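Local coordinates for protein aminoacyl-tRNA synthetase (Cryptosporidium parvum, PDB 5F9Z) that probably attaches proline to its cognate tRNA in an ATP-dependent reaction, as a class II prolyl-tRNA synthetase, and here binds halofuginone together with an ATP analogue, at residues A196-D201 / W273-R278; G229-P232 / A237-A240. All coordinates share one frame; numbering follows the deposited sequence.

Contact 1: residues A196-D201 / W273-R278; sequences ASIYED and WGLTTR. With ANP (phosphoaminophosphonic acid-adenylate ester), chain D; HFG (7-bromo-6-chloro-3-{3-[(2R,3S)-3-hydroxypiperidin-2-yl]-2-oxopropyl}quinazolin-4(3H)-one), chain E.
The phenol ring of Tyr-199 meets the side chain of Leu-275 obliquely, with Tyr-199 CE1 3.8 Å from Leu-275 CD1. The second flat group, the guanidinium of Arg-278, carries the ribose of the ATP analogue ANP over one face: ANP C2' sits 3.3 Å above the plane, displaced toward the rim beside NH1. Arg-278 NE bonds to the carbonyl of Ile-164 and NH1 to that of Gln-239, two backbone acceptors that fix the rotation of the group beneath the sugar.

Between helix 181-202 and strand 265-276 the contact rests mainly on apolar side chains, with no hydrogen bond across it. Leu-275 extends its CG opposite the backbone N (chi1 -178°), which carries CD1 out to the helix, where it touches both the Tyr-199 ring and, at 4.2 Å, CG2 of Ile-198. Leu-275 and Tyr-199 run past one another in opposite directions, and Trp-59 of helix 53-71 packs on the same leucine.

Thr-276 points the other way, toward the nucleotide. Its OG1 donates to ANP N3 over 2.8 Å and also accepts from Arg-278 N at 3.1 Å, capping the turn that leads into helix 278-287; its CG2 lies 3.1 Å from ANP O4'. Two residues earlier on the same strand, Gly-274, which has no side chain, brings its backbone up against the piperidine ring of halofuginone, with Gly-274 N 3.6 Å from C4' of the drug.

The strand end thus has two chemically distinct sides, an apolar one seated on the helix and a polar one reading the adenine. One side-chain hydroxyl, that of Thr-276, both caps the turn before helix 278-287 and donates to the base, which probably couples the local backbone to adenine binding.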
loop_
_atom_site.group_PDB
_atom_site.type_symbol
_atom_site.label_atom_id
_atom_site.label_comp_id
_atom_site.label_asym_id
_atom_site.label_seq_id
_atom_site.Cartn_x
_atom_site.Cartn_y
_atom_site.Cartn_z
ATOM N N ALA A 196 0.319 -3.060 8.877
ATOM C CA ALA A 196 1.301 -2.028 9.190
ATOM C C ALA A 196 2.721 -2.510 8.923
ATOM O O ALA A 196 3.585 -1.713 8.540
ATOM C CB ALA A 196 1.155 -1.585 10.645
ATOM N N SER A 197 2.979 -3.805 9.116
ATOM C CA SER A 197 4.301 -4.346 8.817
ATOM C C SER A 197 4.565 -4.360 7.318
ATOM O O SER A 197 5.689 -4.094 6.878
ATOM C CB SER A 197 4.436 -5.753 9.400
ATOM O OG SER A 197 5.670 -6.341 9.029
ATOM N N ILE A 198 3.541 -4.668 6.516
ATOM C CA ILE A 198 3.708 -4.681 5.065
ATOM C C ILE A 198 4.129 -3.304 4.564
ATOM O O ILE A 198 5.035 -3.179 3.732
ATOM C CB ILE A 198 2.413 -5.162 4.382
ATOM C CG1 ILE A 198 2.215 -6.664 4.602
ATOM C CG2 ILE A 198 2.435 -4.840 2.895
ATOM C CD1 ILE A 198 3.289 -7.522 3.968
ATOM N N TYR A 199 3.489 -2.250 5.072
ATOM C CA TYR A 199 3.804 -0.906 4.598
ATOM C C TYR A 199 5.144 -0.417 5.139
ATOM O O TYR A 199 5.936 0.176 4.398
ATOM C CB TYR A 199 2.685 0.060 4.984
ATOM C CG TYR A 199 1.538 0.085 4.001
ATOM C CD1 TYR A 199 0.551 -0.890 4.030
ATOM C CD2 TYR A 199 1.443 1.088 3.045
ATOM C CE1 TYR A 199 -0.498 -0.869 3.132
ATOM C CE2 TYR A 199 0.397 1.117 2.143
ATOM C CZ TYR A 199 -0.570 0.136 2.190
ATOM O OH TYR A 199 -1.618 0.163 1.298
ATOM N N GLU A 200 5.420 -0.657 6.421
ATOM C CA GLU A 200 6.609 -0.084 7.042
ATOM C C GLU A 200 7.842 -0.969 6.882
ATOM O O GLU A 200 8.923 -0.473 6.552
ATOM C CB GLU A 200 6.343 0.197 8.525
ATOM C CG GLU A 200 5.228 1.205 8.763
ATOM C CD GLU A 200 5.379 1.950 10.074
ATOM O OE1 GLU A 200 4.469 2.731 10.425
ATOM O OE2 GLU A 200 6.410 1.762 10.753
ATOM N N ASP A 201 7.707 -2.276 7.113
ATOM C CA ASP A 201 8.871 -3.153 7.029
ATOM C C ASP A 201 9.210 -3.508 5.586
ATOM O O ASP A 201 10.389 -3.594 5.228
ATOM C CB ASP A 201 8.638 -4.424 7.848
ATOM C CG ASP A 201 8.482 -4.143 9.328
ATOM O OD1 ASP A 201 9.186 -3.248 9.842
ATOM O OD2 ASP A 201 7.655 -4.816 9.979
ATOM N N TRP A 273 -10.829 -8.353 6.380
ATOM C CA TRP A 273 -9.695 -7.458 6.215
ATOM C C TRP A 273 -9.210 -7.534 4.774
ATOM O O TRP A 273 -9.309 -8.580 4.126
ATOM C CB TRP A 273 -8.565 -7.814 7.194
ATOM C CG TRP A 273 -8.619 -9.239 7.695
ATOM C CD1 TRP A 273 -9.420 -9.730 8.687
ATOM C CD2 TRP A 273 -7.839 -10.348 7.230
ATOM N NE1 TRP A 273 -9.191 -11.073 8.862
ATOM C CE2 TRP A 273 -8.222 -11.476 7.981
ATOM C CE3 TRP A 273 -6.852 -10.496 6.254
ATOM C CZ2 TRP A 273 -7.654 -12.735 7.783
ATOM C CZ3 TRP A 273 -6.290 -11.745 6.059
ATOM C CH2 TRP A 273 -6.693 -12.847 6.819
ATOM N N GLY A 274 -8.692 -6.419 4.278
ATOM C CA GLY A 274 -8.316 -6.328 2.877
ATOM C C GLY A 274 -7.144 -5.400 2.653
ATOM O O GLY A 274 -6.974 -4.397 3.355
ATOM N N LEU A 275 -6.330 -5.743 1.656
ATOM C CA LEU A 275 -5.227 -4.916 1.186
ATOM C C LEU A 275 -5.154 -5.049 -0.327
ATOM O O LEU A 275 -5.284 -6.153 -0.862
ATOM C CB LEU A 275 -3.892 -5.326 1.830
ATOM C CG LEU A 275 -2.637 -4.519 1.474
ATOM C CD1 LEU A 275 -1.723 -4.404 2.682
ATOM C CD2 LEU A 275 -1.884 -5.147 0.310
ATOM N N THR A 276 -4.946 -3.930 -1.011
ATOM C CA THR A 276 -5.023 -3.876 -2.465
ATOM C C THR A 276 -3.699 -3.398 -3.052
ATOM O O THR A 276 -2.751 -3.068 -2.333
ATOM C CB THR A 276 -6.150 -2.945 -2.916
ATOM O OG1 THR A 276 -5.796 -1.596 -2.596
ATOM C CG2 THR A 276 -7.442 -3.294 -2.211
ATOM N N THR A 277 -3.657 -3.349 -4.388
ATOM C CA THR A 277 -2.529 -2.791 -5.127
ATOM C C THR A 277 -2.331 -1.302 -4.872
ATOM O O THR A 277 -1.360 -0.735 -5.384
ATOM C CB THR A 277 -2.712 -3.038 -6.626
ATOM O OG1 THR A 277 -4.078 -2.799 -6.986
ATOM C CG2 THR A 277 -2.339 -4.467 -6.977
ATOM N N ARG A 278 -3.227 -0.660 -4.116
ATOM C CA ARG A 278 -3.007 0.721 -3.691
ATOM C C ARG A 278 -1.692 0.876 -2.938
ATOM O O ARG A 278 -1.050 1.931 -3.019
ATOM C CB ARG A 278 -4.181 1.181 -2.822
ATOM C CG ARG A 278 -3.932 2.449 -2.026
ATOM C CD ARG A 278 -5.125 2.789 -1.151
ATOM N NE ARG A 278 -6.285 3.200 -1.937
ATOM C CZ ARG A 278 -7.375 3.759 -1.421
ATOM N NH1 ARG A 278 -7.454 3.976 -0.114
ATOM N NH2 ARG A 278 -8.384 4.104 -2.209
HETATM P PG ANP D . -13.272 4.000 -0.179
HETATM O O1G ANP D . -14.386 4.882 0.285
HETATM O O2G ANP D . -11.994 4.882 -0.453
HETATM O O3G ANP D . -13.690 3.272 -1.519
HETATM P PB ANP D . -13.587 1.356 0.733
HETATM O O1B ANP D . -14.591 0.995 1.865
HETATM O O2B ANP D . -14.300 1.348 -0.581
HETATM N N3B ANP D . -12.915 2.866 1.031
HETATM P PA ANP D . -12.647 -1.196 1.125
HETATM O O1A ANP D . -13.821 -1.778 0.439
HETATM O O2A ANP D . -12.731 -1.228 2.653
HETATM O O3A ANP D . -12.424 0.319 0.704
HETATM O "O5'" ANP D . -11.358 -1.959 0.603
HETATM C "C5'" ANP D . -10.245 -2.253 1.476
HETATM C "C4'" ANP D . -9.094 -1.344 1.129
HETATM O "O4'" ANP D . -8.868 -1.387 -0.291
HETATM C "C3'" ANP D . -9.306 0.131 1.448
HETATM O "O3'" ANP D . -8.926 0.412 2.789
HETATM C "C2'" ANP D . -8.386 0.829 0.441
HETATM O "O2'" ANP D . -7.067 0.978 0.954
HETATM C "C1'" ANP D . -8.390 -0.137 -0.752
HETATM N N9 ANP D . -9.231 0.285 -1.869
HETATM C C8 ANP D . -10.549 0.656 -1.819
HETATM N N7 ANP D . -11.058 0.979 -2.984
HETATM C C5 ANP D . -10.001 0.801 -3.864
HETATM C C6 ANP D . -9.889 0.975 -5.257
HETATM N N6 ANP D . -10.890 1.384 -6.039
HETATM N N1 ANP D . -8.691 0.710 -5.828
HETATM C C2 ANP D . -7.684 0.301 -5.050
HETATM N N3 ANP D . -7.674 0.102 -3.730
HETATM C C4 ANP D . -8.870 0.371 -3.192
HETATM O "O4'" HFG E . -15.586 -4.525 1.170
HETATM C C21 HFG E . -15.855 -3.945 2.182
HETATM C "C3'" HFG E . -15.456 -4.531 3.555
HETATM C "C2'" HFG E . -14.371 -5.606 3.462
HETATM N "N1'" HFG E . -14.781 -6.658 2.632
HETATM C "C6'" HFG E . -13.664 -7.420 2.159
HETATM C "C5'" HFG E . -12.405 -7.197 2.999
HETATM C "C4'" HFG E . -11.984 -5.827 2.993
HETATM C C39 HFG E . -13.082 -4.943 2.930
HETATM O "O7'" HFG E . -12.801 -3.707 3.771
HETATM C "C1'" HFG E . -16.650 -2.506 2.119
HETATM N N3 HFG E . -17.273 -2.326 0.739
HETATM C C4 HFG E . -18.344 -3.122 0.359
HETATM O O11 HFG E . -18.794 -3.970 1.133
HETATM C C10 HFG E . -18.903 -2.960 -0.875
HETATM C C5 HFG E . -20.019 -3.766 -1.304
HETATM C C2 HFG E . -16.795 -1.418 -0.084
HETATM N N1 HFG E . -17.315 -1.232 -1.307
HETATM C C9 HFG E . -18.372 -1.998 -1.712
HETATM C C8 HFG E . -18.920 -1.804 -2.989
HETATM C C7 HFG E . -20.015 -2.599 -3.408
HETATM BR BR1 HFG E . -20.773 -2.326 -5.190
HETATM C C6 HFG E . -20.554 -3.576 -2.557
HETATM CL CL1 HFG E . -21.918 -4.561 -3.084
#

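Contact 2: residues G229-P232 / A237-A240; sequences GFIP and AVQA. With ANP (phosphoaminophosphonic acid-adenylate ester), chain D.
With CG opposite the backbone N (chi1 -174°), Phe-230 directs its ring obliquely toward Ala-237, bringing CD1 3.5 Å from Ala-237 N and 4.0 Å from Ala-237 CB. Val-238 has CG1 placed between its own N and carbonyl carbon (chi1 50°), and this methyl reaches back to the Gly-229 carbonyl carbon at 3.8 Å and more loosely to Ile-231 CG1.

Between these two sets of side chains runs the antiparallel ladder of the hairpin formed by strands 223-231 and 236-247. Gly-229 and Val-238 are a hydrogen-bonded pair: Gly-229 N donates to Val-238 O over 2.7 Å, and Val-238 N returns a 2.9 Å bond to Gly-229 O. Phe-230 and Ala-237 form the adjacent non-hydrogen-bonded pair, their side chains on the face opposite that of Val-238, which packs on Val-282 of helix 278-287.

Gln-239 turns away from the partner strand. Its carbonyl accepts from the ribose hydroxyl O2' of ANP at 2.5 Å, while its extended side chain runs alongside O3', with CG 3.4 Å from that oxygen. The hairpin bonds probably help to hold the backbone of the second strand in place, so that a main-chain oxygen, Gln-239 O, takes both the 2'-hydroxyl of the nucleotide and Arg-278 NH1.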
loop_
_atom_site.group_PDB
_atom_site.type_symbol
_atom_site.label_atom_id
_atom_site.label_comp_id
_atom_site.label_asym_id
_atom_site.label_seq_id
_atom_site.Cartn_x
_atom_site.Cartn_y
_atom_site.Cartn_z
ATOM N N GLY A 229 -2.340 6.241 5.550
ATOM C CA GLY A 229 -1.190 6.867 4.941
ATOM C C GLY A 229 -1.466 8.326 4.608
ATOM O O GLY A 229 -2.562 8.845 4.803
ATOM N N PHE A 230 -0.435 8.989 4.090
ATOM C CA PHE A 230 -0.553 10.400 3.758
ATOM C C PHE A 230 0.452 10.759 2.674
ATOM O O PHE A 230 1.614 10.345 2.731
ATOM C CB PHE A 230 -0.338 11.281 4.994
ATOM C CG PHE A 230 -0.585 12.741 4.749
ATOM C CD1 PHE A 230 -1.873 13.219 4.576
ATOM C CD2 PHE A 230 0.469 13.637 4.698
ATOM C CE1 PHE A 230 -2.105 14.562 4.351
ATOM C CE2 PHE A 230 0.243 14.983 4.476
ATOM C CZ PHE A 230 -1.045 15.445 4.302
ATOM N N ILE A 231 -0.007 11.525 1.690
ATOM C CA ILE A 231 0.845 12.018 0.611
ATOM C C ILE A 231 1.009 13.522 0.794
ATOM O O ILE A 231 0.085 14.287 0.480
ATOM C CB ILE A 231 0.259 11.683 -0.769
ATOM C CG1 ILE A 231 -0.125 10.203 -0.842
ATOM C CG2 ILE A 231 1.254 12.031 -1.867
ATOM C CD1 ILE A 231 1.037 9.256 -0.642
ATOM N N PRO A 232 2.154 13.990 1.300
ATOM C CA PRO A 232 2.292 15.427 1.591
ATOM C C PRO A 232 2.191 16.319 0.366
ATOM O O PRO A 232 1.682 17.441 0.473
ATOM C CB PRO A 232 3.682 15.520 2.239
ATOM C CG PRO A 232 3.975 14.135 2.729
ATOM C CD PRO A 232 3.327 13.217 1.741
ATOM N N ALA A 237 -4.732 12.301 2.798
ATOM C CA ALA A 237 -4.492 10.999 3.388
ATOM C C ALA A 237 -5.001 9.901 2.460
ATOM O O ALA A 237 -5.726 10.147 1.492
ATOM C CB ALA A 237 -5.165 10.894 4.755
ATOM N N VAL A 238 -4.609 8.668 2.765
ATOM C CA VAL A 238 -5.029 7.521 1.970
ATOM C C VAL A 238 -5.062 6.288 2.862
ATOM O O VAL A 238 -4.056 5.923 3.479
ATOM C CB VAL A 238 -4.109 7.326 0.747
ATOM C CG1 VAL A 238 -2.639 7.334 1.158
ATOM C CG2 VAL A 238 -4.463 6.048 0.015
ATOM N N GLN A 239 -6.228 5.654 2.960
ATOM C CA GLN A 239 -6.381 4.481 3.812
ATOM C C GLN A 239 -5.556 3.337 3.237
ATOM O O GLN A 239 -5.838 2.843 2.142
ATOM C CB GLN A 239 -7.851 4.097 3.933
ATOM C CG GLN A 239 -8.102 2.951 4.900
ATOM C CD GLN A 239 -9.559 2.830 5.295
ATOM O OE1 GLN A 239 -10.377 3.691 4.967
ATOM N NE2 GLN A 239 -9.892 1.761 6.007
ATOM N N ALA A 240 -4.529 2.922 3.979
ATOM C CA ALA A 240 -3.577 1.943 3.468
ATOM C C ALA A 240 -4.157 0.534 3.470
ATOM O O ALA A 240 -3.912 -0.241 2.540
ATOM C CB ALA A 240 -2.291 2.001 4.292
HETATM P PG ANP D . -13.272 4.000 -0.179
HETATM O O1G ANP D . -14.386 4.882 0.285
HETATM O O2G ANP D . -11.994 4.882 -0.453
HETATM O O3G ANP D . -13.690 3.272 -1.519
HETATM P PB ANP D . -13.587 1.356 0.733
HETATM O O1B ANP D . -14.591 0.995 1.865
HETATM O O2B ANP D . -14.300 1.348 -0.581
HETATM N N3B ANP D . -12.915 2.866 1.031
HETATM P PA ANP D . -12.647 -1.196 1.125
HETATM O O1A ANP D . -13.821 -1.778 0.439
HETATM O O2A ANP D . -12.731 -1.228 2.653
HETATM O O3A ANP D . -12.424 0.319 0.704
HETATM O "O5'" ANP D . -11.358 -1.959 0.603
HETATM C "C5'" ANP D . -10.245 -2.253 1.476
HETATM C "C4'" ANP D . -9.094 -1.344 1.129
HETATM O "O4'" ANP D . -8.868 -1.387 -0.291
HETATM C "C3'" ANP D . -9.306 0.131 1.448
HETATM O "O3'" ANP D . -8.926 0.412 2.789
HETATM C "C2'" ANP D . -8.386 0.829 0.441
HETATM O "O2'" ANP D . -7.067 0.978 0.954
HETATM C "C1'" ANP D . -8.390 -0.137 -0.752
HETATM N N9 ANP D . -9.231 0.285 -1.869
HETATM C C8 ANP D . -10.549 0.656 -1.819
HETATM N N7 ANP D . -11.058 0.979 -2.984
HETATM C C5 ANP D . -10.001 0.801 -3.864
HETATM C C6 ANP D . -9.889 0.975 -5.257
HETATM N N6 ANP D . -10.890 1.384 -6.039
HETATM N N1 ANP D . -8.691 0.710 -5.828
HETATM C C2 ANP D . -7.684 0.301 -5.050
HETATM N N3 ANP D . -7.674 0.102 -3.730
HETATM C C4 ANP D . -8.870 0.371 -3.192
#

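Following the chain from the N terminus, helix 181-202 supplies the first half of contact 1; the chain then enters the hairpin of strands 223-231 and 236-247, where contact 2 closes a short turn, before strand 265-276 returns to complete contact 1. The local loop of contact 2 therefore sits wholly within the larger excursion spanned by contact 1. The two meet directly: Tyr-199 OH lies 2.6 Å from Ala-240 O, a probable but weak hydrogen bond, and Arg-278 CD packs against Val-238 CG2. Strands 236-247 and 265-276 are neighbours in the sheet; the hairpin and the strand end border the nucleotide, while the helix packs behind them.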